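PDB 6PLJ: nucleotidyl transferase from Methanothermobacter thermautotrophicus, which probably transfers nucleotidyl groups as a MobA-like NTP transferase, and may serve synthesis of the pseudomurein cell wall. Local coordinates for residues Ile79-His84 with Arg99-Asp104; Ser26-Ala31 with Arg116-Ala121. All coordinates share one frame; numbering follows the deposited sequence.

Interaction 1: Ile79-His84 with Arg99-Asp104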
loop_
_atom_site.group_PDB
_atom_site.type_symbol
_atom_site.label_atom_id
_atom_site.label_comp_id
_atom_site.label_asym_id
_atom_site.label_seq_id
_atom_site.Cartn_x
_atom_site.Cartn_y
_atom_site.Cartn_z
ATOM N N ILE A 79 11.159 0.470 1.044
ATOM C CA ILE A 79 11.254 -0.955 1.290
ATOM C C ILE A 79 10.094 -1.598 0.560
ATOM O O ILE A 79 8.985 -1.080 0.608
ATOM C CB ILE A 79 11.147 -1.264 2.810
ATOM C CG1 ILE A 79 12.463 -0.930 3.532
ATOM C CG2 ILE A 79 10.867 -2.745 3.060
ATOM C CD1 ILE A 79 12.961 0.473 3.406
ATOM N N VAL A 80 10.344 -2.705 -0.126
ATOM C CA VAL A 80 9.261 -3.455 -0.751
ATOM C C VAL A 80 9.296 -4.856 -0.183
ATOM O O VAL A 80 10.348 -5.501 -0.195
ATOM C CB VAL A 80 9.386 -3.519 -2.275
ATOM C CG1 VAL A 80 8.233 -4.316 -2.853
ATOM C CG2 VAL A 80 9.424 -2.123 -2.878
ATOM N N VAL A 81 8.150 -5.311 0.317
ATOM C CA VAL A 81 8.035 -6.634 0.911
ATOM C C VAL A 81 7.447 -7.548 -0.133
ATOM O O VAL A 81 6.354 -7.282 -0.636
ATOM C CB VAL A 81 7.161 -6.615 2.168
ATOM C CG1 VAL A 81 7.151 -7.986 2.829
ATOM C CG2 VAL A 81 7.681 -5.569 3.148
ATOM N N THR A 82 8.158 -8.634 -0.419
ATOM C CA THR A 82 7.744 -9.576 -1.450
ATOM C C THR A 82 7.476 -10.944 -0.826
ATOM O O THR A 82 7.808 -11.197 0.326
ATOM C CB THR A 82 8.815 -9.681 -2.559
ATOM O OG1 THR A 82 10.056 -10.122 -1.991
ATOM C CG2 THR A 82 9.020 -8.321 -3.246
ATOM N N GLY A 83 6.825 -11.810 -1.586
ATOM C CA GLY A 83 6.511 -13.148 -1.090
ATOM C C GLY A 83 5.921 -13.960 -2.215
ATOM O O GLY A 83 6.631 -14.677 -2.918
ATOM N N HIS A 84 4.624 -13.802 -2.415
ATOM C CA HIS A 84 3.964 -14.468 -3.510
ATOM C C HIS A 84 4.546 -14.058 -4.848
ATOM O O HIS A 84 4.580 -12.865 -5.176
ATOM C CB HIS A 84 2.470 -14.209 -3.519
ATOM C CG HIS A 84 1.770 -15.035 -4.532
ATOM N ND1 HIS A 84 1.757 -16.416 -4.460
ATOM C CD2 HIS A 84 1.105 -14.705 -5.657
ATOM C CE1 HIS A 84 1.106 -16.890 -5.504
ATOM N NE2 HIS A 84 0.685 -15.878 -6.234
ATOM N N ARG A 99 14.682 -1.348 -1.511
ATOM C CA ARG A 99 15.253 -2.370 -0.664
ATOM C C ARG A 99 14.198 -3.449 -0.526
ATOM O O ARG A 99 13.134 -3.209 0.039
ATOM C CB ARG A 99 15.621 -1.762 0.693
ATOM C CG ARG A 99 16.030 -2.747 1.769
ATOM C CD ARG A 99 16.512 -2.030 3.018
ATOM N NE ARG A 99 17.700 -1.230 2.767
ATOM C CZ ARG A 99 18.961 -1.677 2.807
ATOM N NH1 ARG A 99 19.250 -2.940 3.133
ATOM N NH2 ARG A 99 19.951 -0.831 2.559
ATOM N N VAL A 100 14.491 -4.621 -1.076
ATOM C CA VAL A 100 13.548 -5.731 -1.075
ATOM C C VAL A 100 13.798 -6.644 0.110
ATOM O O VAL A 100 14.940 -7.060 0.355
ATOM C CB VAL A 100 13.665 -6.553 -2.367
ATOM C CG1 VAL A 100 12.766 -7.780 -2.303
ATOM C CG2 VAL A 100 13.312 -5.691 -3.575
ATOM N N VAL A 101 12.729 -6.965 0.833
ATOM C CA VAL A 101 12.766 -7.994 1.867
ATOM C C VAL A 101 11.672 -8.987 1.571
ATOM O O VAL A 101 10.557 -8.616 1.236
ATOM C CB VAL A 101 12.651 -7.451 3.307
ATOM C CG1 VAL A 101 13.887 -6.617 3.629
ATOM C CG2 VAL A 101 11.388 -6.648 3.540
ATOM N N ARG A 102 12.009 -10.267 1.664
ATOM C CA ARG A 102 11.064 -11.308 1.299
ATOM C C ARG A 102 10.462 -11.934 2.555
ATOM O O ARG A 102 11.169 -12.204 3.541
ATOM C CB ARG A 102 11.765 -12.334 0.413
ATOM C CG ARG A 102 10.820 -13.157 -0.430
ATOM C CD ARG A 102 11.578 -14.219 -1.208
ATOM N NE ARG A 102 12.245 -13.729 -2.417
ATOM C CZ ARG A 102 12.787 -14.535 -3.332
ATOM N NH1 ARG A 102 12.766 -15.859 -3.162
ATOM N NH2 ARG A 102 13.366 -14.039 -4.416
ATOM N N ASN A 103 9.163 -12.148 2.516
ATOM C CA ASN A 103 8.571 -12.920 3.618
ATOM C C ASN A 103 9.019 -14.372 3.422
ATOM O O ASN A 103 8.838 -14.899 2.376
ATOM C CB ASN A 103 7.044 -12.944 3.546
ATOM C CG ASN A 103 6.390 -11.640 3.926
ATOM O OD1 ASN A 103 6.856 -10.950 4.825
ATOM N ND2 ASN A 103 5.284 -11.348 3.293
ATOM N N ASP A 104 9.536 -14.976 4.462
ATOM C CA ASP A 104 9.879 -16.404 4.461
ATOM C C ASP A 104 9.645 -16.892 5.885
ATOM O O ASP A 104 10.469 -16.589 6.759
ATOM C CB ASP A 104 11.337 -16.606 4.017
ATOM C CG ASP A 104 11.745 -18.083 3.942
ATOM O OD1 ASP A 104 10.868 -18.976 4.020
ATOM O OD2 ASP A 104 12.962 -18.340 3.785
#
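V80 and T82 turn both their N-H and C=O groups toward the edge strand 99-102, forming the four backbone hydrogen bonds of a parallel pair. V80 N donates a hydrogen bond to R99 O (2.8 Å), and V80 O accepts one from V101 N (3.0 Å). T82 N then bonds to V101 O, and T82 O receives N103 N at 2.7 Å, the straightest of the four (173° at the hydrogen). V80, T82 and V101 thus each use both backbone polar atoms. The carbonyls also receive CA-H...O contacts, such as V81 CA to V101 O.

On the face bearing I79, V81 and V101, the V101 methyl CG2 meets CG2 of V81 (3.9 Å) and CG2 of I79. V101 CG1 lies anti to the carbonyl carbon (chi1 -66°), which puts CG2 between the backbone N and the carbonyl carbon and brings this methyl to both neighbours. At the end of the pair the amide of N103 crosses V81 at about a right angle, OD1 lying 3.6 Å from V81 CG1, while ND2 is satisfied by S113 OG.

On the other face T82 OG1 lies against R102 CG (3.5 Å) and V100 CG1. Its polar partner is E90, whose carboxylate bonds T82 OG1 through OE2 and forms a salt bridge with R102 NH2 through OE1.

This is the pairing expected of a right-handed beta-alpha-beta crossover: helix 86-92 links the two strands and packs on the T82 face, helix 110-120 covers V81 and V101, and strand 25-31 bonds to the far edge of strand 77-82.

Interaction 2: Ser26-Ala31 with Arg116-Ala121. With EDO (1,2-ethanediol), chain F.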
loop_
_atom_site.group_PDB
_atom_site.type_symbol
_atom_site.label_atom_id
_atom_site.label_comp_id
_atom_site.label_asym_id
_atom_site.label_seq_id
_atom_site.Cartn_x
_atom_site.Cartn_y
_atom_site.Cartn_z
ATOM N N SER A 26 10.390 6.424 5.913
ATOM C CA SER A 26 10.595 5.230 5.096
ATOM C C SER A 26 9.260 4.797 4.538
ATOM O O SER A 26 8.261 4.800 5.265
ATOM C CB SER A 26 11.113 4.084 5.947
ATOM O OG SER A 26 12.361 4.402 6.526
ATOM N N ALA A 27 9.225 4.415 3.273
ATOM C CA ALA A 27 8.037 3.755 2.750
ATOM C C ALA A 27 8.195 2.261 2.863
ATOM O O ALA A 27 9.291 1.726 2.728
ATOM C CB ALA A 27 7.769 4.146 1.322
ATOM N N VAL A 28 7.081 1.593 3.115
ATOM C CA VAL A 28 7.011 0.143 3.083
ATOM C C VAL A 28 5.872 -0.184 2.128
ATOM O O VAL A 28 4.712 0.198 2.382
ATOM C CB VAL A 28 6.759 -0.446 4.476
ATOM C CG1 VAL A 28 6.447 -1.940 4.380
ATOM C CG2 VAL A 28 7.963 -0.194 5.378
ATOM N N VAL A 29 6.202 -0.851 1.034
ATOM C CA VAL A 29 5.214 -1.280 0.052
ATOM C C VAL A 29 4.986 -2.769 0.243
ATOM O O VAL A 29 5.918 -3.577 0.117
ATOM C CB VAL A 29 5.676 -0.976 -1.386
ATOM C CG1 VAL A 29 4.649 -1.469 -2.402
ATOM C CG2 VAL A 29 5.940 0.524 -1.542
ATOM N N ALA A 30 3.749 -3.127 0.564
ATOM C CA ALA A 30 3.383 -4.530 0.721
ATOM C C ALA A 30 3.065 -5.101 -0.655
ATOM O O ALA A 30 2.078 -4.712 -1.274
ATOM C CB ALA A 30 2.203 -4.665 1.654
ATOM N N ALA A 31 3.913 -6.008 -1.125
ATOM C CA ALA A 31 3.823 -6.535 -2.482
ATOM C C ALA A 31 3.954 -8.058 -2.450
ATOM O O ALA A 31 4.523 -8.650 -3.365
ATOM C CB ALA A 31 4.887 -5.899 -3.357
ATOM N N ARG A 116 7.192 -6.901 8.598
ATOM C CA ARG A 116 8.522 -7.287 8.070
ATOM C C ARG A 116 9.201 -6.066 7.424
ATOM O O ARG A 116 10.350 -5.935 7.532
ATOM C CB ARG A 116 8.352 -8.404 7.040
ATOM C CG ARG A 116 9.663 -8.810 6.404
ATOM C CD ARG A 116 10.504 -9.633 7.342
ATOM N NE ARG A 116 11.346 -10.582 6.626
ATOM C CZ ARG A 116 12.606 -10.412 6.253
ATOM N NH1 ARG A 116 13.269 -9.310 6.540
ATOM N NH2 ARG A 116 13.218 -11.381 5.597
ATOM N N GLY A 117 8.441 -5.291 6.679
ATOM C CA GLY A 117 8.949 -4.079 6.046
ATOM C C GLY A 117 9.369 -3.024 7.048
ATOM O O GLY A 117 10.440 -2.400 6.910
ATOM N N VAL A 118 8.531 -2.815 8.066
ATOM C CA VAL A 118 8.851 -1.842 9.113
ATOM C C VAL A 118 10.130 -2.278 9.833
ATOM O O VAL A 118 10.979 -1.435 10.128
ATOM C CB VAL A 118 7.668 -1.628 10.090
ATOM C CG1 VAL A 118 8.056 -0.695 11.215
ATOM C CG2 VAL A 118 6.470 -1.047 9.374
ATOM N N ARG A 119 10.294 -3.579 10.073
ATOM C CA ARG A 119 11.542 -4.101 10.656
ATOM C C ARG A 119 12.806 -3.756 9.861
ATOM O O ARG A 119 13.874 -3.546 10.443
ATOM C CB ARG A 119 11.447 -5.626 10.850
ATOM C CG ARG A 119 10.669 -6.055 12.074
ATOM C CD ARG A 119 10.639 -7.572 12.218
ATOM N NE ARG A 119 11.981 -8.156 12.185
ATOM C CZ ARG A 119 12.411 -9.129 11.374
ATOM N NH1 ARG A 119 11.605 -9.724 10.483
ATOM N NH2 ARG A 119 13.681 -9.536 11.468
ATOM N N ALA A 120 12.681 -3.677 8.544
ATOM C CA ALA A 120 13.767 -3.341 7.651
ATOM C C ALA A 120 13.950 -1.839 7.461
ATOM O O ALA A 120 14.917 -1.434 6.840
ATOM C CB ALA A 120 13.542 -3.986 6.291
ATOM N N ALA A 121 13.017 -1.025 7.942
ATOM C CA ALA A 121 13.024 0.414 7.664
ATOM C C ALA A 121 13.850 1.154 8.689
ATOM O O ALA A 121 13.795 0.858 9.879
ATOM C CB ALA A 121 11.605 0.955 7.679
HETATM C C1 EDO F . 1.030 -7.698 0.875
HETATM O O1 EDO F . 2.164 -8.240 1.172
HETATM C C2 EDO F . 0.850 -7.423 -0.486
HETATM O O2 EDO F . -0.232 -6.553 -0.514
#
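V28 packs both its methyls on the backbone of helix 110-120 at G117, the main apolar meeting of this contact. CG1 lies 3.7 Å from G117 CA, and CG2 is 3.6 Å from G117 C, close to the peptide leading into V118. With CG1 anti to the backbone N (chi1 170°), the two methyls lie side by side on it, CG1 over the CA and CG2 over the carbonyl. A side chain on G117 would point straight into V28 CG1, so the close approach depends on the bare CA. CG2 also reaches V118 CG2, more loosely, at 4.4 Å. Nearer the start of the strand, S26 CB abuts A121 CB at 3.6 Å, just beyond the helix. Cutting V28 back to an alanine is likely to open a gap over the G117 peptide and lose the touch on V118. The helix lies close on one face of the sheet, while helix 62-72 covers A27 and V29 on the other, the layering of an alpha/beta/alpha sandwich.

Polar groups are served elsewhere. S26 OG bonds to E77 OE2, and the strand's backbone bonds to the flanking strands 77-82 and 125-130. A 1,2-ethanediol, probably from the crystallisation liquor, donates a weak bond from O2 to A30 O (3.1 Å) and also bonds to A32 N and S113 OG.

Strand and helix are therefore held by close fit, methyl groups against a bare glycine backbone, with the strand's polar bonds spent on its neighbouring strands.

Overall arrangement
Both interactions belong to the parallel half of one mixed sheet, within the MobA-like NTP transferase domain, and their centres lie 8 Å apart. Strand 25-31 comes first along the chain, then 77-82, 99-102 and helix 110-120, so the segments of interaction 1 both fall between those of interaction 2. Strands 25-31 and 77-82 are neighbours, joined by probable bonds such as V81 O to A31 N. Helix 110-120 follows directly on strand 99-102 and bridges the contacts, with V81 CG2 packed on G117 CA. Interaction 1 builds the sheet edge, and interaction 2 seats a helix across its face, in a Rossmann-like alpha/beta/alpha core.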